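Local structure of cystathionine beta-lyase family protein, YNBB B.subtilis ortholog (Clostridium acetobutylicum, 3HVY) at residues F110-P115 and T265-R270; D117-I122 and I177-I182; Q183-Y188 and R330-Q335; K350-A355 and L419-K424. The protein probably acts as a pyridoxal-phosphate-dependent lyase of the cystathionine beta-lyase and methionine gamma-lyase kind, with a putative part in aluminium resistance. All coordinates share one frame; numbering follows the deposited sequence. Where two conformers were deposited one is given.

Contact 1 of 4, residues F110-P115 and T265-R270. With EDO (1,2-ethanediol), chain S.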
loop_
_atom_site.group_PDB
_atom_site.type_symbol
_atom_site.label_atom_id
_atom_site.label_comp_id
_atom_site.label_asym_id
_atom_site.label_seq_id
_atom_site.Cartn_x
_atom_site.Cartn_y
_atom_site.Cartn_z
ATOM N N PHE D 110 -14.380 -7.385 -27.034
ATOM C CA PHE D 110 -13.354 -8.186 -27.682
ATOM C C PHE D 110 -13.513 -9.645 -27.338
ATOM O O PHE D 110 -13.505 -10.495 -28.203
ATOM C CB PHE D 110 -11.941 -7.737 -27.328
ATOM C CG PHE D 110 -11.392 -6.701 -28.242
ATOM C CD1 PHE D 110 -10.888 -7.056 -29.476
ATOM C CD2 PHE D 110 -11.367 -5.363 -27.869
ATOM C CE1 PHE D 110 -10.385 -6.087 -30.369
ATOM C CE2 PHE D 110 -10.878 -4.381 -28.774
ATOM C CZ PHE D 110 -10.379 -4.763 -30.010
ATOM N N GLY D 111 -13.704 -9.939 -26.072
ATOM C CA GLY D 111 -13.778 -11.329 -25.679
ATOM C C GLY D 111 -14.891 -12.138 -26.302
ATOM O O GLY D 111 -14.746 -13.365 -26.508
ATOM N N ASN D 112 -15.985 -11.463 -26.627
ATOM C CA ASN D 112 -17.196 -12.119 -27.107
ATOM C C ASN D 112 -17.473 -11.957 -28.583
ATOM O O ASN D 112 -18.572 -12.215 -29.055
ATOM C CB ASN D 112 -18.362 -11.689 -26.203
ATOM C CG ASN D 112 -18.313 -12.382 -24.833
ATOM O OD1 ASN D 112 -18.545 -13.567 -24.776
ATOM N ND2 ASN D 112 -17.953 -11.649 -23.725
ATOM N N LEU D 113 -16.443 -11.569 -29.326
ATOM C CA LEU D 113 -16.528 -11.357 -30.764
ATOM C C LEU D 113 -15.327 -11.985 -31.459
ATOM O O LEU D 113 -14.228 -12.043 -30.913
ATOM C CB LEU D 113 -16.573 -9.861 -31.109
ATOM C CG LEU D 113 -17.918 -9.231 -30.731
ATOM C CD1 LEU D 113 -17.802 -7.717 -30.594
ATOM C CD2 LEU D 113 -19.055 -9.667 -31.671
ATOM N N ARG D 114 -15.563 -12.429 -32.687
ATOM C CA ARG D 114 -14.557 -13.062 -33.525
ATOM C C ARG D 114 -14.657 -12.529 -34.955
ATOM O O ARG D 114 -15.646 -11.884 -35.345
ATOM C CB ARG D 114 -14.760 -14.588 -33.545
ATOM C CG ARG D 114 -14.636 -15.260 -32.154
ATOM C CD ARG D 114 -13.233 -15.235 -31.570
ATOM N NE ARG D 114 -13.182 -16.115 -30.393
ATOM C CZ ARG D 114 -13.405 -15.741 -29.137
ATOM N NH1 ARG D 114 -13.675 -14.493 -28.850
ATOM N NH2 ARG D 114 -13.352 -16.635 -28.147
ATOM N N PRO D 115 -13.622 -12.774 -35.737
ATOM C CA PRO D 115 -13.687 -12.296 -37.105
ATOM C C PRO D 115 -14.932 -12.807 -37.836
ATOM O O PRO D 115 -15.284 -13.994 -37.722
ATOM C CB PRO D 115 -12.399 -12.875 -37.724
ATOM C CG PRO D 115 -11.487 -13.098 -36.570
ATOM C CD PRO D 115 -12.352 -13.471 -35.439
ATOM N N THR D 265 -16.293 -15.267 -18.713
ATOM C CA THR D 265 -15.059 -16.008 -18.898
ATOM C C THR D 265 -14.330 -15.629 -20.191
ATOM O O THR D 265 -13.083 -15.490 -20.194
ATOM C CB THR D 265 -15.308 -17.479 -18.865
ATOM O OG1 THR D 265 -15.681 -17.798 -17.547
ATOM C CG2 THR D 265 -14.044 -18.303 -19.238
ATOM N N GLN D 266 -15.060 -15.471 -21.297
ATOM C CA GLN D 266 -14.384 -15.070 -22.528
ATOM C C GLN D 266 -13.692 -13.684 -22.406
ATOM O O GLN D 266 -12.609 -13.428 -23.007
ATOM C CB GLN D 266 -15.305 -15.107 -23.713
ATOM C CG GLN D 266 -15.693 -16.512 -24.241
ATOM C CD GLN D 266 -14.498 -17.413 -24.544
ATOM O OE1 GLN D 266 -13.602 -17.077 -25.327
ATOM N NE2 GLN D 266 -14.491 -18.572 -23.916
ATOM N N ALA D 267 -14.365 -12.769 -21.725
ATOM C CA ALA D 267 -13.818 -11.455 -21.447
ATOM C C ALA D 267 -12.537 -11.572 -20.663
ATOM O O ALA D 267 -11.586 -10.822 -20.930
ATOM C CB ALA D 267 -14.842 -10.572 -20.684
ATOM N N THR D 268 -12.490 -12.481 -19.676
ATOM C CA THR D 268 -11.259 -12.612 -18.895
ATOM C C THR D 268 -10.017 -12.975 -19.743
ATOM O O THR D 268 -8.886 -12.647 -19.357
ATOM C CB THR D 268 -11.350 -13.596 -17.717
ATOM O OG1 THR D 268 -11.449 -14.921 -18.233
ATOM C CG2 THR D 268 -12.547 -13.247 -16.743
ATOM N N PHE D 269 -10.204 -13.699 -20.829
ATOM C CA PHE D 269 -9.088 -14.112 -21.708
ATOM C C PHE D 269 -8.556 -12.960 -22.509
ATOM O O PHE D 269 -7.385 -12.991 -22.963
ATOM C CB PHE D 269 -9.474 -15.267 -22.648
ATOM C CG PHE D 269 -9.861 -16.547 -21.935
ATOM C CD1 PHE D 269 -9.159 -16.997 -20.834
ATOM C CD2 PHE D 269 -10.923 -17.316 -22.404
ATOM C CE1 PHE D 269 -9.517 -18.183 -20.188
ATOM C CE2 PHE D 269 -11.286 -18.490 -21.763
ATOM C CZ PHE D 269 -10.575 -18.925 -20.670
ATOM N N ARG D 270 -9.403 -11.950 -22.730
ATOM C CA ARG D 270 -8.948 -10.682 -23.322
ATOM C C ARG D 270 -8.225 -9.799 -22.304
ATOM O O ARG D 270 -7.260 -9.086 -22.629
ATOM C CB ARG D 270 -10.122 -9.905 -23.875
ATOM C CG ARG D 270 -9.833 -8.450 -24.167
ATOM C CD ARG D 270 -8.807 -8.253 -25.277
ATOM N NE ARG D 270 -8.383 -6.844 -25.271
ATOM C CZ ARG D 270 -7.969 -6.194 -26.344
ATOM N NH1 ARG D 270 -7.918 -6.800 -27.511
ATOM N NH2 ARG D 270 -7.610 -4.926 -26.261
HETATM C C1 EDO S . -8.485 -9.447 -29.630
HETATM O O1 EDO S . -8.900 -9.810 -28.312
HETATM C C2 EDO S . -7.095 -9.971 -29.806
HETATM O O2 EDO S . -6.115 -8.956 -29.505
#

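Contact 2 of 4, residues D117-I122 and I177-I182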
loop_
_atom_site.group_PDB
_atom_site.type_symbol
_atom_site.label_atom_id
_atom_site.label_comp_id
_atom_site.label_asym_id
_atom_site.label_seq_id
_atom_site.Cartn_x
_atom_site.Cartn_y
_atom_site.Cartn_z
ATOM N N ASP D 117 -17.871 -11.864 -37.260
ATOM C CA ASP D 117 -19.008 -11.570 -36.418
ATOM C C ASP D 117 -19.365 -10.093 -36.606
ATOM O O ASP D 117 -18.527 -9.284 -36.990
ATOM C CB ASP D 117 -18.706 -11.737 -34.934
ATOM C CG ASP D 117 -18.615 -13.169 -34.474
ATOM O OD1 ASP D 117 -18.940 -14.083 -35.230
ATOM O OD2 ASP D 117 -18.280 -13.361 -33.280
ATOM N N THR D 118 -20.633 -9.763 -36.374
ATOM C CA THR D 118 -21.075 -8.373 -36.349
ATOM C C THR D 118 -21.529 -7.942 -34.965
ATOM O O THR D 118 -22.251 -8.672 -34.284
ATOM C CB THR D 118 -22.195 -8.115 -37.324
ATOM O OG1 THR D 118 -21.781 -8.489 -38.637
ATOM C CG2 THR D 118 -22.580 -6.630 -37.296
HETATM N N MSE D 119 -21.073 -6.757 -34.555
HETATM C CA MSE D 119 -21.494 -6.072 -33.332
HETATM C C MSE D 119 -22.477 -4.970 -33.744
HETATM O O MSE D 119 -22.251 -4.261 -34.727
HETATM C CB MSE D 119 -20.294 -5.407 -32.647
HETATM C CG MSE D 119 -20.651 -4.533 -31.497
HETATM SE SE MSE D 119 -19.096 -3.524 -30.815
HETATM C CE MSE D 119 -20.093 -2.303 -29.607
HETATM N N MSE D 120 -23.556 -4.803 -32.981
HETATM C CA MSE D 120 -24.542 -3.804 -33.346
HETATM C C MSE D 120 -24.913 -2.950 -32.172
HETATM O O MSE D 120 -25.372 -3.466 -31.134
HETATM C CB MSE D 120 -25.791 -4.441 -33.981
HETATM C CG MSE D 120 -26.872 -3.388 -34.430
HETATM SE SE MSE D 120 -28.350 -4.100 -35.445
HETATM C CE MSE D 120 -29.054 -5.265 -34.040
ATOM N N SER D 121 -24.661 -1.652 -32.316
ATOM C CA SER D 121 -25.019 -0.669 -31.304
ATOM C C SER D 121 -26.442 -0.193 -31.627
ATOM O O SER D 121 -26.740 0.164 -32.774
ATOM C CB SER D 121 -24.066 0.534 -31.303
ATOM O OG SER D 121 -22.810 0.190 -30.772
ATOM N N ILE D 122 -27.309 -0.180 -30.634
ATOM C CA ILE D 122 -28.688 0.175 -30.891
ATOM C C ILE D 122 -29.201 1.508 -30.295
ATOM O O ILE D 122 -30.347 1.889 -30.560
ATOM C CB ILE D 122 -29.649 -0.975 -30.614
ATOM C CG1 ILE D 122 -29.691 -1.299 -29.115
ATOM C CG2 ILE D 122 -29.303 -2.211 -31.507
ATOM C CD1 ILE D 122 -30.870 -2.258 -28.718
ATOM N N ILE D 177 -24.887 -11.220 -36.699
ATOM C CA ILE D 177 -24.950 -10.314 -35.552
ATOM C C ILE D 177 -24.876 -11.125 -34.287
ATOM O O ILE D 177 -25.826 -11.809 -33.951
ATOM C CB ILE D 177 -26.222 -9.476 -35.504
ATOM C CG1 ILE D 177 -26.299 -8.537 -36.704
ATOM C CG2 ILE D 177 -26.240 -8.648 -34.207
ATOM C CD1 ILE D 177 -27.651 -7.799 -36.848
ATOM N N LYS D 178 -23.757 -11.057 -33.569
ATOM C CA LYS D 178 -23.590 -11.881 -32.369
ATOM C C LYS D 178 -23.774 -11.156 -31.037
ATOM O O LYS D 178 -24.007 -11.793 -29.987
ATOM C CB LYS D 178 -22.195 -12.504 -32.389
ATOM C CG LYS D 178 -21.837 -13.287 -33.673
ATOM C CD LYS D 178 -22.793 -14.429 -33.987
ATOM C CE LYS D 178 -22.312 -15.237 -35.175
ATOM N NZ LYS D 178 -23.056 -16.485 -35.162
ATOM N N LEU D 179 -23.688 -9.837 -31.081
ATOM C CA LEU D 179 -23.707 -9.011 -29.879
ATOM C C LEU D 179 -24.394 -7.710 -30.190
ATOM O O LEU D 179 -24.135 -7.080 -31.213
ATOM C CB LEU D 179 -22.274 -8.754 -29.396
ATOM C CG LEU D 179 -22.122 -7.980 -28.073
ATOM C CD1 LEU D 179 -20.884 -8.462 -27.355
ATOM C CD2 LEU D 179 -22.076 -6.446 -28.296
ATOM N N ILE D 180 -25.325 -7.368 -29.322
ATOM C CA ILE D 180 -26.031 -6.103 -29.320
ATOM C C ILE D 180 -25.509 -5.314 -28.112
ATOM O O ILE D 180 -25.461 -5.825 -26.960
ATOM C CB ILE D 180 -27.552 -6.332 -29.232
ATOM C CG1 ILE D 180 -28.071 -6.803 -30.605
ATOM C CG2 ILE D 180 -28.303 -5.097 -28.735
ATOM C CD1 ILE D 180 -29.539 -7.034 -30.651
ATOM N N HIS D 181 -25.109 -4.093 -28.411
ATOM C CA HIS D 181 -24.572 -3.152 -27.452
ATOM C C HIS D 181 -25.589 -2.052 -27.124
ATOM O O HIS D 181 -26.065 -1.354 -28.019
ATOM C CB HIS D 181 -23.272 -2.597 -28.030
ATOM C CG HIS D 181 -22.818 -1.312 -27.402
ATOM N ND1 HIS D 181 -22.733 -0.142 -28.118
ATOM C CD2 HIS D 181 -22.460 -1.008 -26.135
ATOM C CE1 HIS D 181 -22.322 0.827 -27.314
ATOM N NE2 HIS D 181 -22.183 0.332 -26.097
ATOM N N ILE D 182 -25.976 -1.984 -25.848
ATOM C CA ILE D 182 -26.860 -0.941 -25.332
ATOM C C ILE D 182 -26.000 -0.072 -24.399
ATOM O O ILE D 182 -25.293 -0.579 -23.558
ATOM C CB ILE D 182 -28.036 -1.527 -24.549
ATOM C CG1 ILE D 182 -28.862 -2.448 -25.475
ATOM C CG2 ILE D 182 -28.898 -0.412 -23.895
ATOM C CD1 ILE D 182 -30.035 -3.195 -24.795
#

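Contact 3 of 4, residues Q183-Y188 and R330-Q335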
loop_
_atom_site.group_PDB
_atom_site.type_symbol
_atom_site.label_atom_id
_atom_site.label_comp_id
_atom_site.label_asym_id
_atom_site.label_seq_id
_atom_site.Cartn_x
_atom_site.Cartn_y
_atom_site.Cartn_z
ATOM N N GLN D 183 -26.044 1.233 -24.583
ATOM C CA GLN D 183 -25.424 2.186 -23.617
ATOM C C GLN D 183 -26.544 2.752 -22.692
ATOM O O GLN D 183 -27.482 3.394 -23.160
ATOM C CB GLN D 183 -24.780 3.292 -24.415
ATOM C CG GLN D 183 -23.960 4.262 -23.618
ATOM C CD GLN D 183 -23.195 5.206 -24.517
ATOM O OE1 GLN D 183 -22.431 4.767 -25.393
ATOM N NE2 GLN D 183 -23.375 6.521 -24.302
ATOM N N ARG D 184 -26.445 2.511 -21.391
ATOM C CA ARG D 184 -27.461 2.980 -20.446
ATOM C C ARG D 184 -27.437 4.508 -20.288
ATOM O O ARG D 184 -28.457 5.182 -20.441
ATOM C CB ARG D 184 -27.259 2.288 -19.101
ATOM C CG ARG D 184 -28.214 2.725 -18.016
ATOM C CD ARG D 184 -28.028 1.826 -16.758
ATOM N NE ARG D 184 -28.901 2.251 -15.694
ATOM C CZ ARG D 184 -28.956 1.671 -14.493
ATOM N NH1 ARG D 184 -28.173 0.637 -14.190
ATOM N NH2 ARG D 184 -29.777 2.150 -13.588
ATOM N N SER D 185 -26.256 5.047 -19.983
ATOM C CA SER D 185 -26.077 6.487 -19.814
ATOM C C SER D 185 -25.837 7.209 -21.152
ATOM O O SER D 185 -24.990 6.802 -21.942
ATOM C CB SER D 185 -24.904 6.728 -18.854
ATOM O OG SER D 185 -24.742 8.093 -18.578
ATOM N N THR D 186 -26.594 8.268 -21.424
ATOM C CA THR D 186 -26.398 9.056 -22.639
ATOM C C THR D 186 -25.003 9.668 -22.566
ATOM O O THR D 186 -24.473 9.946 -21.482
ATOM C CB THR D 186 -27.395 10.257 -22.668
ATOM O OG1 THR D 186 -28.735 9.764 -22.571
ATOM C CG2 THR D 186 -27.201 11.177 -23.890
ATOM N N GLY D 187 -24.365 9.930 -23.675
ATOM C CA GLY D 187 -23.106 10.685 -23.469
ATOM C C GLY D 187 -23.324 12.203 -23.536
ATOM O O GLY D 187 -24.116 12.806 -22.802
ATOM N N TYR D 188 -22.621 12.822 -24.463
ATOM C CA TYR D 188 -22.769 14.233 -24.658
ATOM C C TYR D 188 -23.925 14.483 -25.607
ATOM O O TYR D 188 -23.708 14.764 -26.777
ATOM C CB TYR D 188 -21.492 14.839 -25.237
ATOM C CG TYR D 188 -20.333 14.970 -24.283
ATOM C CD1 TYR D 188 -20.530 15.084 -22.907
ATOM C CD2 TYR D 188 -19.034 15.063 -24.772
ATOM C CE1 TYR D 188 -19.477 15.238 -22.052
ATOM C CE2 TYR D 188 -17.958 15.226 -23.921
ATOM C CZ TYR D 188 -18.183 15.318 -22.560
ATOM O OH TYR D 188 -17.116 15.481 -21.713
ATOM N N ARG D 330 -34.484 9.115 -12.127
ATOM C CA ARG D 330 -33.178 8.875 -12.682
ATOM C C ARG D 330 -32.766 7.419 -12.856
ATOM O O ARG D 330 -33.260 6.500 -12.179
ATOM C CB ARG D 330 -32.148 9.597 -11.801
ATOM C CG ARG D 330 -32.452 11.079 -11.535
ATOM C CD ARG D 330 -32.710 11.790 -12.790
ATOM N NE ARG D 330 -33.168 13.196 -12.687
ATOM C CZ ARG D 330 -32.342 14.239 -12.715
ATOM N NH1 ARG D 330 -31.045 14.060 -12.736
ATOM N NH2 ARG D 330 -32.813 15.472 -12.703
ATOM N N THR D 331 -31.867 7.243 -13.813
ATOM C CA THR D 331 -31.244 5.971 -14.033
ATOM C C THR D 331 -29.744 6.029 -13.903
ATOM O O THR D 331 -29.087 4.963 -13.754
ATOM C CB THR D 331 -31.646 5.399 -15.407
ATOM O OG1 THR D 331 -31.395 4.002 -15.399
ATOM C CG2 THR D 331 -30.877 6.043 -16.557
ATOM N N ASP D 332 -29.171 7.249 -14.012
ATOM C CA ASP D 332 -27.765 7.473 -13.760
ATOM C C ASP D 332 -27.572 8.765 -12.941
ATOM O O ASP D 332 -28.543 9.383 -12.533
ATOM C CB ASP D 332 -26.955 7.447 -15.049
ATOM C CG ASP D 332 -27.270 8.596 -15.947
ATOM O OD1 ASP D 332 -27.710 9.619 -15.412
ATOM O OD2 ASP D 332 -27.065 8.500 -17.171
ATOM N N ILE D 333 -26.326 9.112 -12.662
ATOM C CA ILE D 333 -25.993 10.275 -11.818
ATOM C C ILE D 333 -25.717 11.574 -12.594
ATOM O O ILE D 333 -25.328 12.582 -12.011
ATOM C CB ILE D 333 -24.787 10.007 -10.866
ATOM C CG1 ILE D 333 -23.518 9.662 -11.631
ATOM C CG2 ILE D 333 -25.099 8.886 -9.827
ATOM C CD1 ILE D 333 -22.228 9.768 -10.798
ATOM N N ILE D 334 -25.961 11.565 -13.884
ATOM C CA ILE D 334 -25.604 12.702 -14.717
ATOM C C ILE D 334 -26.726 13.743 -14.810
ATOM O O ILE D 334 -27.897 13.375 -14.877
ATOM C CB ILE D 334 -25.312 12.272 -16.154
ATOM C CG1 ILE D 334 -24.279 11.134 -16.199
ATOM C CG2 ILE D 334 -24.861 13.487 -17.009
ATOM C CD1 ILE D 334 -23.035 11.448 -15.458
ATOM N N GLN D 335 -26.337 15.039 -14.835
ATOM C CA GLN D 335 -27.259 16.133 -15.005
ATOM C C GLN D 335 -26.695 17.029 -16.074
ATOM O O GLN D 335 -25.549 17.449 -15.964
ATOM C CB GLN D 335 -27.382 16.993 -13.751
ATOM C CG GLN D 335 -28.453 18.085 -13.850
ATOM C CD GLN D 335 -29.826 17.518 -14.198
ATOM O OE1 GLN D 335 -30.290 16.608 -13.533
ATOM N NE2 GLN D 335 -30.487 18.078 -15.226
#

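Contact 4 of 4, residues K350-A355 and L419-K424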
loop_
_atom_site.group_PDB
_atom_site.type_symbol
_atom_site.label_atom_id
_atom_site.label_comp_id
_atom_site.label_asym_id
_atom_site.label_seq_id
_atom_site.Cartn_x
_atom_site.Cartn_y
_atom_site.Cartn_z
ATOM N N LYS D 350 -15.839 26.223 -14.236
ATOM C CA LYS D 350 -14.767 26.754 -13.393
ATOM C C LYS D 350 -15.222 26.907 -11.929
ATOM O O LYS D 350 -14.449 26.673 -10.986
ATOM C CB LYS D 350 -14.259 28.085 -13.934
ATOM C CG LYS D 350 -13.377 27.977 -15.175
ATOM C CD LYS D 350 -13.052 29.410 -15.698
ATOM C CE LYS D 350 -11.971 29.472 -16.781
ATOM N NZ LYS D 350 -10.574 29.844 -16.283
ATOM N N GLY D 351 -16.473 27.277 -11.729
ATOM C CA GLY D 351 -16.998 27.420 -10.390
ATOM C C GLY D 351 -17.037 26.079 -9.686
ATOM O O GLY D 351 -16.757 26.008 -8.492
ATOM N N ILE D 352 -17.357 25.013 -10.428
ATOM C CA ILE D 352 -17.372 23.675 -9.864
ATOM C C ILE D 352 -15.972 23.325 -9.376
ATOM O O ILE D 352 -15.807 22.849 -8.267
ATOM C CB ILE D 352 -17.903 22.601 -10.852
ATOM C CG1 ILE D 352 -19.396 22.821 -11.109
ATOM C CG2 ILE D 352 -17.702 21.137 -10.259
ATOM C CD1 ILE D 352 -20.308 22.701 -9.893
ATOM N N GLN D 353 -14.968 23.611 -10.190
ATOM C CA GLN D 353 -13.577 23.378 -9.800
ATOM C C GLN D 353 -13.246 24.156 -8.526
ATOM O O GLN D 353 -12.656 23.627 -7.579
ATOM C CB GLN D 353 -12.612 23.775 -10.933
ATOM C CG GLN D 353 -11.099 23.477 -10.661
ATOM C CD GLN D 353 -10.739 22.018 -10.798
ATOM O OE1 GLN D 353 -11.282 21.327 -11.637
ATOM N NE2 GLN D 353 -9.771 21.562 -10.019
ATOM N N THR D 354 -13.681 25.395 -8.471
ATOM C CA THR D 354 -13.385 26.194 -7.299
ATOM C C THR D 354 -14.118 25.697 -6.070
ATOM O O THR D 354 -13.685 26.002 -4.956
ATOM C CB THR D 354 -13.691 27.710 -7.497
ATOM O OG1 THR D 354 -15.080 27.899 -7.506
ATOM C CG2 THR D 354 -13.154 28.235 -8.776
ATOM N N ALA D 355 -15.215 24.927 -6.248
ATOM C CA ALA D 355 -15.936 24.324 -5.100
ATOM C C ALA D 355 -15.360 22.978 -4.683
ATOM O O ALA D 355 -15.954 22.282 -3.835
ATOM C CB ALA D 355 -17.404 24.086 -5.467
ATOM N N LEU D 419 -24.280 26.005 -5.756
ATOM C CA LEU D 419 -24.508 27.352 -5.318
ATOM C C LEU D 419 -23.298 28.216 -5.674
ATOM O O LEU D 419 -23.464 29.340 -6.174
ATOM C CB LEU D 419 -24.774 27.440 -3.815
ATOM C CG LEU D 419 -25.952 26.651 -3.252
ATOM C CD1 LEU D 419 -26.101 26.958 -1.743
ATOM C CD2 LEU D 419 -27.264 26.928 -4.040
ATOM N N ILE D 420 -22.098 27.692 -5.438
ATOM C CA ILE D 420 -20.902 28.429 -5.782
ATOM C C ILE D 420 -20.857 28.660 -7.281
ATOM O O ILE D 420 -20.701 29.775 -7.734
ATOM C CB ILE D 420 -19.619 27.712 -5.308
ATOM C CG1 ILE D 420 -19.548 27.787 -3.796
ATOM C CG2 ILE D 420 -18.373 28.352 -5.924
ATOM C CD1 ILE D 420 -18.623 26.720 -3.169
ATOM N N ALA D 421 -21.060 27.614 -8.056
ATOM C CA ALA D 421 -21.072 27.761 -9.497
ATOM C C ALA D 421 -22.176 28.730 -9.999
ATOM O O ALA D 421 -21.928 29.602 -10.848
ATOM C CB ALA D 421 -21.208 26.387 -10.147
ATOM N N LEU D 422 -23.401 28.574 -9.496
ATOM C CA LEU D 422 -24.519 29.420 -9.930
ATOM C C LEU D 422 -24.296 30.906 -9.602
ATOM O O LEU D 422 -24.717 31.780 -10.358
ATOM C CB LEU D 422 -25.823 28.923 -9.291
ATOM C CG LEU D 422 -27.122 29.693 -9.619
ATOM C CD1 LEU D 422 -27.341 29.895 -11.139
ATOM C CD2 LEU D 422 -28.362 29.001 -8.945
ATOM N N SER D 423 -23.638 31.170 -8.476
ATOM C CA SER D 423 -23.345 32.540 -8.029
ATOM C C SER D 423 -22.308 33.230 -8.912
ATOM O O SER D 423 -22.005 34.399 -8.711
ATOM C CB SER D 423 -22.876 32.540 -6.583
ATOM O OG SER D 423 -23.896 32.070 -5.716
ATOM N N LYS D 424 -21.730 32.488 -9.845
ATOM C CA LYS D 424 -20.923 33.083 -10.895
ATOM C C LYS D 424 -21.752 33.498 -12.122
ATOM O O LYS D 424 -21.243 34.159 -13.005
ATOM C CB LYS D 424 -19.820 32.139 -11.315
ATOM C CG LYS D 424 -19.014 31.610 -10.136
ATOM C CD LYS D 424 -17.573 31.414 -10.406
ATOM C CE LYS D 424 -17.291 31.327 -11.921
ATOM N NZ LYS D 424 -15.942 30.832 -12.364
#

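Contact 1 of 4, residues F110-P115 and T265-R270
Gly111 of helix 101-111 lies against Ala267 of helix 261-271 with their CA atoms 4.2 Å apart; glycine, having no side chain, lets the backbones come this close, with Gly111 CA also near Gln266 O. Arg270 lays its guanidinium over the face of the Phe110 ring, the two planes only 15° apart and Arg270 CZ 4.0 Å from the ring centroid. This is a cation-pi stack that leaves the N-H groups at the guanidinium rim available: NH2 bonds to Thr272 O of the second subunit, while NH1 makes a weak bond to an ethanediol. Arg114 reaches Gln266 differently, by its edge. Its NH2 gives a hydrogen bond of 2.9 Å to Gln266 OE1, which lies in the guanidinium plane although the donor stands above the plane of the amide. Arg114 NH1 also bonds back to Gly111 O (2.8 Å), tying the turn after the helix to the same group. Arg114 NH2 further forms a salt bridge with Glu147 of the second subunit, and Gln266 NE2 bonds to Lys141 O there. Glycine-mediated helix packing thus merges with a subunit interface in what is probably the large domain of a fold-type I pyridoxal-phosphate enzyme.

Contact 2 of 4, residues D117-I122 and I177-I182
His181 carries CG anti to its own backbone N (chi1 161°), and Ser121 holds OG beside its N (chi1 -72°), which brings His181 ND1 and Ser121 OG to 2.7 Å on one face of the sheet. The hydroxyl lies at the ring edge, near its plane; either atom could be the donor, and OG also bonds to Tyr152 OH. Met119 (selenomethionine), stretched out along its whole chain, brings CE to His181 CB at 3.6 Å and runs alongside Leu179. On the other face Met120, also selenomethionine, ends in a bend that sets CE 3.9 Å from Ile180 CD1, with SE against Ile177 CD1; Ile122 CD1 extends the apolar row, touching both Ile180 and Ile182. Branched isoleucines suit both a strand and a greasy face. The backbones run parallel. Lys178 N bonds to Thr118 O (2.9 Å), Met120 N to Leu179 O, His181 N to Met120 O (2.8 Å) and Ile122 N to His181 O, but a beta bulge shifts the register between Thr118 and Met119, and buried Leu179 N has no partner in the model. At the Asp117 end Lys178 CG packs on the Asp117 carboxylate, whose OD2 accepts from Arg114 N. Within the seven-stranded sheet, strand 151-154 flanks 118-121 and strand 214-218 flanks 177-183, while helices 164-173 and 196-207 cover the isoleucine face and Leu145 and Leu113 pack on the other.

Contact 3 of 4, residues Q183-Y188 and R330-Q335
Arg184 and Thr331 form the close end of this contact. The arginine chain is fully extended, and its guanidinium grips one atom side-on: NE and NH2 both donate to Thr331 OG1 at 3.1 Å, with the oxygen in the guanidinium plane. The third nitrogen, NH1, is held by Glu229 and Asn219, and Thr331 OG1 also bonds to Glu226, so the buried charge sits among acidic groups that probably balance it. Arginine suits the site because its long chain carries three nitrogens that can donate in different directions. Next to it Ser185 OG donates to Asp332 OD2 (2.7 Å), coming from above the carboxylate plane; Ser193 OG bonds to the same oxygen. Asp332 OD1 accepts from Ile334 N at 3.0 Å in an Asx turn, which would help fix the carboxylate. Toward Thr186 and Ile334 the fit loosens: both are partly exposed, Ile334 CG1 comes only to 3.9 Å from Ser185 OG, and Thr186 is barely touched, its hydroxyl bonding to Arg191 O instead. Helix 196-207 packs on Arg184 through Ile196 and Ile199. The contact joins the loop before that helix to the chain leading into strand 334-338, itself beside strand 402-406 in the antiparallel sheet.

Contact 4 of 4, residues K350-A355 and L419-K424
Ile420 branches at CB into two arms that grip the end of helix 342-354. The first arm, CG2, stands anti to the backbone N and rests 3.7 Å from Thr354 OG1 and 3.8 Å from Gly351 O. The second passes through CG1, which lies anti to the carbonyl carbon (chi1 -70°), to CD1, and this methyl meets Ala355 CB at 3.7 Å. A beta-branched side chain fits here because its two arms touch different residues of the last turn. Thr354 OG1 donates to Gly351 O (2.7 Å), which also accepts from Ala355 N, and so the hydroxyl is already paired where the methyl lies beside it. At the centre Gly351 and Ala421 bring their CA atoms to 4.2 Å, an approach made possible by glycine's lack of a side chain. Such small-residue helix packing joins helices 342-354 and 411-422 in the C-terminal part of the chain, where a five-stranded antiparallel sheet accompanies them. Ala421 CB in turn touches Ile352 CD1 (3.8 Å), and Phe348 packs on the same alanine. On the more exposed flank Lys424 runs its aliphatic chain over the glycine, packs beside Asp347, and brings NZ 3.6 Å from Lys350 CB. The two ammonium groups, Lys350 NZ and Lys424 NZ, stay 6.7 Å apart, the former leading away to a weak hydrogen bond with Cys364 O.

Overall arrangement
From the N terminus, contact 1 opens first at 110-115, and contact 2 follows almost at once at 117-122; the two contacts touch through Leu113. Contact 2 closes at 177-182, well before 265-270 completes contact 1, so the smaller loop lies wholly within the larger. Contact 3 begins directly after contact 2, at 183-188, yet closes at 330-335, beyond contact 1; contacts 1 and 3 therefore cross. Contact 4, at 350-355 and 419-424, stands in series with all the others. Contact 2 pairs two strands of the seven-stranded sheet, contact 1 packs two of the helices beside it, contact 3 links that part to the five-stranded antiparallel sheet, and contact 4, its centre about 44 Å from that of contact 1, joins helices of the C-terminal part.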